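Local coordinates for protein dally-like, isoform A (Drosophila melanogaster, PDB 6XTZ) that is a glypican, probably a cell-surface proteoglycan, that binds Wnt and Hedgehog family proteins and shields the Wnt lipid to enable signalling at a distance, at residues K88-F102 with F121-A133. The protein carries 5 engineered substitutions. Numbering follows the deposited sequence.
Sequences KDIFTALLKESRTQF and FSDLFKELETYFA. With O18 (O-palmitoleoyl serine), chain H.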
loop_
_atom_site.group_PDB
_atom_site.type_symbol
_atom_site.label_atom_id
_atom_site.label_comp_id
_atom_site.label_asym_id
_atom_site.label_seq_id
_atom_site.Cartn_x
_atom_site.Cartn_y
_atom_site.Cartn_z
ATOM N N LYS A 88 -3.295 7.476 11.345
ATOM C CA LYS A 88 -3.575 6.828 12.622
ATOM C C LYS A 88 -3.674 7.845 13.752
ATOM O O LYS A 88 -4.570 7.750 14.599
ATOM C CB LYS A 88 -2.499 5.791 12.933
ATOM C CG LYS A 88 -2.424 4.651 11.934
ATOM C CD LYS A 88 -1.245 3.750 12.242
ATOM C CE LYS A 88 -1.042 2.704 11.164
ATOM N NZ LYS A 88 0.181 1.900 11.429
ATOM N N ASP A 89 -2.764 8.824 13.779
ATOM C CA ASP A 89 -2.784 9.825 14.841
ATOM C C ASP A 89 -4.062 10.654 14.800
ATOM O O ASP A 89 -4.610 11.012 15.849
ATOM C CB ASP A 89 -1.560 10.735 14.733
ATOM C CG ASP A 89 -0.262 10.008 15.022
ATOM O OD1 ASP A 89 -0.286 9.023 15.791
ATOM O OD2 ASP A 89 0.786 10.425 14.483
ATOM N N ILE A 90 -4.547 10.972 13.599
ATOM C CA ILE A 90 -5.761 11.774 13.474
ATOM C C ILE A 90 -6.969 11.004 13.994
ATOM O O ILE A 90 -7.784 11.537 14.754
ATOM C CB ILE A 90 -5.961 12.222 12.014
ATOM C CG1 ILE A 90 -4.964 13.326 11.652
ATOM C CG2 ILE A 90 -7.391 12.691 11.786
ATOM C CD1 ILE A 90 -5.038 13.767 10.203
ATOM N N PHE A 91 -7.095 9.733 13.603
ATOM C CA PHE A 91 -8.240 8.944 14.047
ATOM C C PHE A 91 -8.138 8.600 15.527
ATOM O O PHE A 91 -9.158 8.529 16.224
ATOM C CB PHE A 91 -8.372 7.669 13.213
ATOM C CG PHE A 91 -9.665 6.932 13.442
ATOM C CD1 PHE A 91 -10.836 7.366 12.842
ATOM C CD2 PHE A 91 -9.716 5.818 14.265
ATOM C CE1 PHE A 91 -12.031 6.700 13.052
ATOM C CE2 PHE A 91 -10.908 5.147 14.478
ATOM C CZ PHE A 91 -12.067 5.588 13.869
ATOM N N THR A 92 -6.922 8.370 16.025
ATOM C CA THR A 92 -6.748 8.106 17.449
ATOM C C THR A 92 -7.164 9.314 18.280
ATOM O O THR A 92 -7.876 9.179 19.282
ATOM C CB THR A 92 -5.296 7.724 17.743
ATOM O OG1 THR A 92 -4.938 6.575 16.966
ATOM C CG2 THR A 92 -5.121 7.407 19.221
ATOM N N ALA A 93 -6.728 10.508 17.873
ATOM C CA ALA A 93 -7.132 11.720 18.576
ATOM C C ALA A 93 -8.621 11.988 18.399
ATOM O O ALA A 93 -9.299 12.409 19.342
ATOM C CB ALA A 93 -6.310 12.908 18.086
ATOM N N LEU A 94 -9.145 11.749 17.193
ATOM C CA LEU A 94 -10.576 11.904 16.964
ATOM C C LEU A 94 -11.383 10.963 17.848
ATOM O O LEU A 94 -12.479 11.316 18.299
ATOM C CB LEU A 94 -10.895 11.656 15.490
ATOM C CG LEU A 94 -12.301 12.019 15.013
ATOM C CD1 LEU A 94 -12.485 13.530 14.988
ATOM C CD2 LEU A 94 -12.572 11.412 13.645
ATOM N N LEU A 95 -10.847 9.771 18.119
ATOM C CA LEU A 95 -11.545 8.806 18.960
ATOM C C LEU A 95 -11.583 9.270 20.412
ATOM O O LEU A 95 -12.637 9.238 21.057
ATOM C CB LEU A 95 -10.865 7.442 18.845
ATOM C CG LEU A 95 -11.744 6.195 18.846
ATOM C CD1 LEU A 95 -12.818 6.304 17.780
ATOM C CD2 LEU A 95 -10.884 4.963 18.611
ATOM N N LYS A 96 -10.437 9.707 20.941
ATOM C CA LYS A 96 -10.383 10.164 22.327
ATOM C C LYS A 96 -11.211 11.426 22.530
ATOM O O LYS A 96 -11.869 11.584 23.565
ATOM C CB LYS A 96 -8.931 10.401 22.744
ATOM C CG LYS A 96 -8.106 9.130 22.885
ATOM C CD LYS A 96 -6.635 9.447 23.114
ATOM C CE LYS A 96 -5.874 8.228 23.612
ATOM N NZ LYS A 96 -5.975 7.075 22.677
ATOM N N GLU A 97 -11.189 12.338 21.555
ATOM C CA GLU A 97 -11.995 13.548 21.658
ATOM C C GLU A 97 -13.485 13.234 21.614
ATOM O O GLU A 97 -14.292 13.985 22.173
ATOM C CB GLU A 97 -11.625 14.523 20.540
ATOM C CG GLU A 97 -10.257 15.168 20.706
ATOM C CD GLU A 97 -9.803 15.913 19.464
ATOM O OE1 GLU A 97 -8.611 15.806 19.105
ATOM O OE2 GLU A 97 -10.641 16.602 18.844
ATOM N N SER A 98 -13.867 12.135 20.961
ATOM C CA SER A 98 -15.276 11.770 20.900
ATOM C C SER A 98 -15.764 11.233 22.237
ATOM O O SER A 98 -16.864 11.578 22.680
ATOM C CB SER A 98 -15.505 10.747 19.790
ATOM O OG SER A 98 -15.173 11.297 18.530
ATOM N N ARG A 99 -14.958 10.396 22.896
ATOM C CA ARG A 99 -15.337 9.860 24.200
ATOM C C ARG A 99 -15.675 10.973 25.184
ATOM O O ARG A 99 -16.626 10.856 25.967
ATOM C CB ARG A 99 -14.210 8.984 24.752
ATOM C CG ARG A 99 -14.410 8.550 26.193
ATOM C CD ARG A 99 -13.091 8.181 26.852
ATOM N NE ARG A 99 -12.555 6.916 26.360
ATOM C CZ ARG A 99 -12.697 5.754 26.990
ATOM N NH1 ARG A 99 -13.356 5.697 28.139
ATOM N NH2 ARG A 99 -12.176 4.649 26.473
ATOM N N THR A 100 -14.915 12.070 25.150
ATOM C CA THR A 100 -15.179 13.186 26.054
ATOM C C THR A 100 -16.420 13.962 25.626
ATOM O O THR A 100 -17.281 14.277 26.455
ATOM C CB THR A 100 -13.964 14.110 26.117
ATOM O OG1 THR A 100 -12.831 13.376 26.598
ATOM C CG2 THR A 100 -14.237 15.283 27.051
ATOM N N GLN A 101 -16.524 14.288 24.334
ATOM C CA GLN A 101 -17.703 14.996 23.843
ATOM C C GLN A 101 -18.964 14.164 24.039
ATOM O O GLN A 101 -20.014 14.695 24.414
ATOM C CB GLN A 101 -17.523 15.366 22.372
ATOM C CG GLN A 101 -16.457 16.423 22.124
ATOM C CD GLN A 101 -16.165 16.632 20.648
ATOM O OE1 GLN A 101 -16.588 15.845 19.800
ATOM N NE2 GLN A 101 -15.438 17.699 20.334
ATOM N N PHE A 102 -18.874 12.856 23.792
ATOM C CA PHE A 102 -20.030 11.993 24.006
ATOM C C PHE A 102 -20.430 11.960 25.476
ATOM O O PHE A 102 -21.621 12.038 25.798
ATOM C CB PHE A 102 -19.746 10.583 23.490
ATOM C CG PHE A 102 -20.159 10.370 22.060
ATOM C CD1 PHE A 102 -21.482 10.123 21.745
ATOM C CD2 PHE A 102 -19.229 10.418 21.034
ATOM C CE1 PHE A 102 -21.874 9.928 20.436
ATOM C CE2 PHE A 102 -19.616 10.223 19.720
ATOM C CZ PHE A 102 -20.941 9.977 19.421
ATOM N N PHE A 121 -20.756 2.733 28.625
ATOM C CA PHE A 121 -20.341 3.418 27.406
ATOM C C PHE A 121 -18.828 3.598 27.350
ATOM O O PHE A 121 -18.231 3.500 26.272
ATOM C CB PHE A 121 -21.052 4.766 27.297
ATOM C CG PHE A 121 -22.544 4.653 27.149
ATOM C CD1 PHE A 121 -23.360 4.538 28.264
ATOM C CD2 PHE A 121 -23.129 4.659 25.895
ATOM C CE1 PHE A 121 -24.732 4.433 28.130
ATOM C CE2 PHE A 121 -24.501 4.556 25.754
ATOM C CZ PHE A 121 -25.303 4.442 26.873
ATOM N N SER A 122 -18.190 3.862 28.493
ATOM C CA SER A 122 -16.738 3.999 28.499
ATOM C C SER A 122 -16.051 2.667 28.227
ATOM O O SER A 122 -14.999 2.636 27.579
ATOM C CB SER A 122 -16.260 4.584 29.829
ATOM O OG SER A 122 -16.462 3.675 30.896
ATOM N N ASP A 123 -16.627 1.559 28.704
ATOM C CA ASP A 123 -16.064 0.248 28.397
ATOM C C ASP A 123 -16.154 -0.055 26.908
ATOM O O ASP A 123 -15.249 -0.679 26.340
ATOM C CB ASP A 123 -16.774 -0.838 29.207
ATOM C CG ASP A 123 -16.488 -0.741 30.691
ATOM O OD1 ASP A 123 -15.447 -0.160 31.061
ATOM O OD2 ASP A 123 -17.305 -1.249 31.489
ATOM N N LEU A 124 -17.238 0.374 26.258
ATOM C CA LEU A 124 -17.358 0.176 24.818
ATOM C C LEU A 124 -16.322 0.996 24.062
ATOM O O LEU A 124 -15.696 0.498 23.120
ATOM C CB LEU A 124 -18.769 0.534 24.352
ATOM C CG LEU A 124 -19.010 0.480 22.841
ATOM C CD1 LEU A 124 -18.698 -0.905 22.287
ATOM C CD2 LEU A 124 -20.442 0.881 22.514
ATOM N N PHE A 125 -16.126 2.255 24.463
ATOM C CA PHE A 125 -15.100 3.080 23.831
ATOM C C PHE A 125 -13.715 2.480 24.023
ATOM O O PHE A 125 -12.893 2.493 23.101
ATOM C CB PHE A 125 -15.149 4.501 24.391
ATOM C CG PHE A 125 -15.946 5.454 23.554
ATOM C CD1 PHE A 125 -15.358 6.112 22.487
ATOM C CD2 PHE A 125 -17.281 5.697 23.833
ATOM C CE1 PHE A 125 -16.085 6.993 21.711
ATOM C CE2 PHE A 125 -18.016 6.577 23.060
ATOM C CZ PHE A 125 -17.416 7.225 21.997
ATOM N N LYS A 126 -13.442 1.944 25.216
ATOM C CA LYS A 126 -12.148 1.323 25.473
ATOM C C LYS A 126 -11.904 0.153 24.526
ATOM O O LYS A 126 -10.791 -0.021 24.015
ATOM C CB LYS A 126 -12.066 0.870 26.930
ATOM C CG LYS A 126 -10.694 0.366 27.351
ATOM C CD LYS A 126 -10.650 0.053 28.840
ATOM C CE LYS A 126 -11.647 -1.037 29.207
ATOM N NZ LYS A 126 -11.607 -1.361 30.661
ATOM N N GLU A 127 -12.936 -0.655 24.272
ATOM C CA GLU A 127 -12.799 -1.744 23.311
ATOM C C GLU A 127 -12.594 -1.208 21.900
ATOM O O GLU A 127 -11.813 -1.771 21.125
ATOM C CB GLU A 127 -14.027 -2.653 23.363
ATOM C CG GLU A 127 -14.264 -3.328 24.707
ATOM C CD GLU A 127 -13.421 -4.576 24.902
ATOM O OE1 GLU A 127 -12.510 -4.829 24.084
ATOM O OE2 GLU A 127 -13.679 -5.313 25.878
ATOM N N LEU A 128 -13.289 -0.124 21.548
ATOM C CA LEU A 128 -13.138 0.448 20.215
ATOM C C LEU A 128 -11.744 1.028 20.016
ATOM O O LEU A 128 -11.143 0.860 18.949
ATOM C CB LEU A 128 -14.202 1.517 19.977
ATOM C CG LEU A 128 -15.647 1.024 19.877
ATOM C CD1 LEU A 128 -16.590 2.198 19.674
ATOM C CD2 LEU A 128 -15.788 0.017 18.748
ATOM N N GLU A 129 -11.215 1.715 21.032
ATOM C CA GLU A 129 -9.856 2.237 20.942
ATOM C C GLU A 129 -8.840 1.107 20.852
ATOM O O GLU A 129 -7.849 1.208 20.121
ATOM C CB GLU A 129 -9.552 3.129 22.144
ATOM C CG GLU A 129 -10.440 4.354 22.261
ATOM C CD GLU A 129 -10.085 5.209 23.459
ATOM O OE1 GLU A 129 -8.941 5.098 23.951
ATOM O OE2 GLU A 129 -10.949 5.988 23.915
ATOM N N THR A 130 -9.071 0.020 21.592
ATOM C CA THR A 130 -8.146 -1.107 21.556
ATOM C C THR A 130 -8.154 -1.783 20.191
ATOM O O THR A 130 -7.101 -2.207 19.701
ATOM C CB THR A 130 -8.493 -2.109 22.657
ATOM O OG1 THR A 130 -8.427 -1.459 23.933
ATOM C CG2 THR A 130 -7.520 -3.280 22.646
ATOM N N TYR A 131 -9.323 -1.880 19.550
ATOM C CA TYR A 131 -9.372 -2.499 18.230
ATOM C C TYR A 131 -8.564 -1.698 17.218
ATOM O O TYR A 131 -7.782 -2.264 16.445
ATOM C CB TYR A 131 -10.810 -2.655 17.736
ATOM C CG TYR A 131 -10.823 -3.087 16.286
ATOM C CD1 TYR A 131 -10.520 -4.395 15.936
ATOM C CD2 TYR A 131 -11.081 -2.178 15.267
ATOM C CE1 TYR A 131 -10.499 -4.795 14.614
ATOM C CE2 TYR A 131 -11.059 -2.569 13.939
ATOM C CZ TYR A 131 -10.769 -3.880 13.620
ATOM O OH TYR A 131 -10.746 -4.279 12.305
ATOM N N PHE A 132 -8.757 -0.377 17.187
ATOM C CA PHE A 132 -8.015 0.432 16.226
ATOM C C PHE A 132 -6.521 0.387 16.500
ATOM O O PHE A 132 -5.716 0.553 15.577
ATOM C CB PHE A 132 -8.512 1.877 16.237
ATOM C CG PHE A 132 -7.870 2.739 15.187
ATOM C CD1 PHE A 132 -8.246 2.624 13.858
ATOM C CD2 PHE A 132 -6.879 3.648 15.523
ATOM C CE1 PHE A 132 -7.652 3.406 12.884
ATOM C CE2 PHE A 132 -6.284 4.436 14.554
ATOM C CZ PHE A 132 -6.671 4.314 13.233
ATOM N N ALA A 133 -6.130 0.149 17.753
ATOM C CA ALA A 133 -4.716 0.116 18.104
ATOM C C ALA A 133 -4.061 -1.188 17.658
ATOM O O ALA A 133 -3.072 -1.175 16.918
ATOM C CB ALA A 133 -4.542 0.318 19.611
HETATM C CA O18 H . -16.624 16.095 13.591
HETATM C CB O18 H . -16.753 15.712 15.056
HETATM C C1 O18 H . -17.906 13.965 16.162
HETATM C C2 O18 H . -18.195 12.494 16.156
HETATM C C3 O18 H . -16.957 11.629 15.958
HETATM C C4 O18 H . -17.231 10.153 16.205
HETATM C C5 O18 H . -15.994 9.271 16.166
HETATM C C6 O18 H . -16.256 7.829 16.575
HETATM C C7 O18 H . -16.780 7.674 17.993
HETATM C C8 O18 H . -17.078 6.230 18.391
HETATM C C9 O18 H . -18.188 5.613 17.599
HETATM C C10 O18 H . -19.382 5.286 18.055
HETATM C C11 O18 H . -19.876 5.468 19.456
HETATM C C12 O18 H . -21.129 4.652 19.765
HETATM C C13 O18 H . -21.696 4.902 21.155
HETATM C C14 O18 H . -22.912 4.053 21.495
HETATM C C15 O18 H . -24.100 4.261 20.576
HETATM C C16 O18 H . -25.321 3.474 20.997
HETATM C C O18 H . -15.362 15.350 13.158
HETATM N N O18 H . -17.778 15.670 12.819
HETATM O OG O18 H . -17.116 14.316 15.146
HETATM O O11 O18 H . -18.328 14.742 16.977
HETATM O O O18 H . -14.463 15.937 12.563
#
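F125 of helix 118-134 enters helix 51-110 as a knob into a hole formed by L95, S98, R99 and F102, within an antiparallel helix pair of the all-helical glypican core. The helix axes come within 10.7 Å of each other in these segments. R99 CA lies over one face of the F125 ring in a CH-pi contact, 4.0 Å from its centroid, while F102 CD2 meets the ring edge at CZ. With CG anti to the backbone N (chi1 171°) and a bend at chi3, R99 runs alongside F125, the two side chains pointing opposite ways, and lays one guanidinium face over F125 CB. R99 NE and NH2 then grip a single oxygen, E129 OE2, side-on at 3.1 Å each; the oxygen lies in the guanidinium plane, and the carboxylate stands almost perpendicular, at 84°. The other oxygen, OE1, faces K96 NZ in a long salt bridge. An alanine at R99 is likely to uncover F125 CB and rob E129 OE2 of both these donors, with K96 remaining as the long partner across the two segments. Further along, F91 CD2 sits over the centre of the F132 ring, the two planes inclined at 49°, and K88 O and T92 OG1 approach that ring's edge. F91 also touches L442 of helix 441-455 and I289. Between these aromatic clusters L95 presses CD2 on E129 CG and turns CD1 to the palmitoleoyl chain. The contact thus builds part of the lipid pocket: S98 OG, hydrogen-bonded to L94 O, lies against the chain near C3, and F125 CE1 touches C8 of O-palmitoleoyl serine at 3.5 Å.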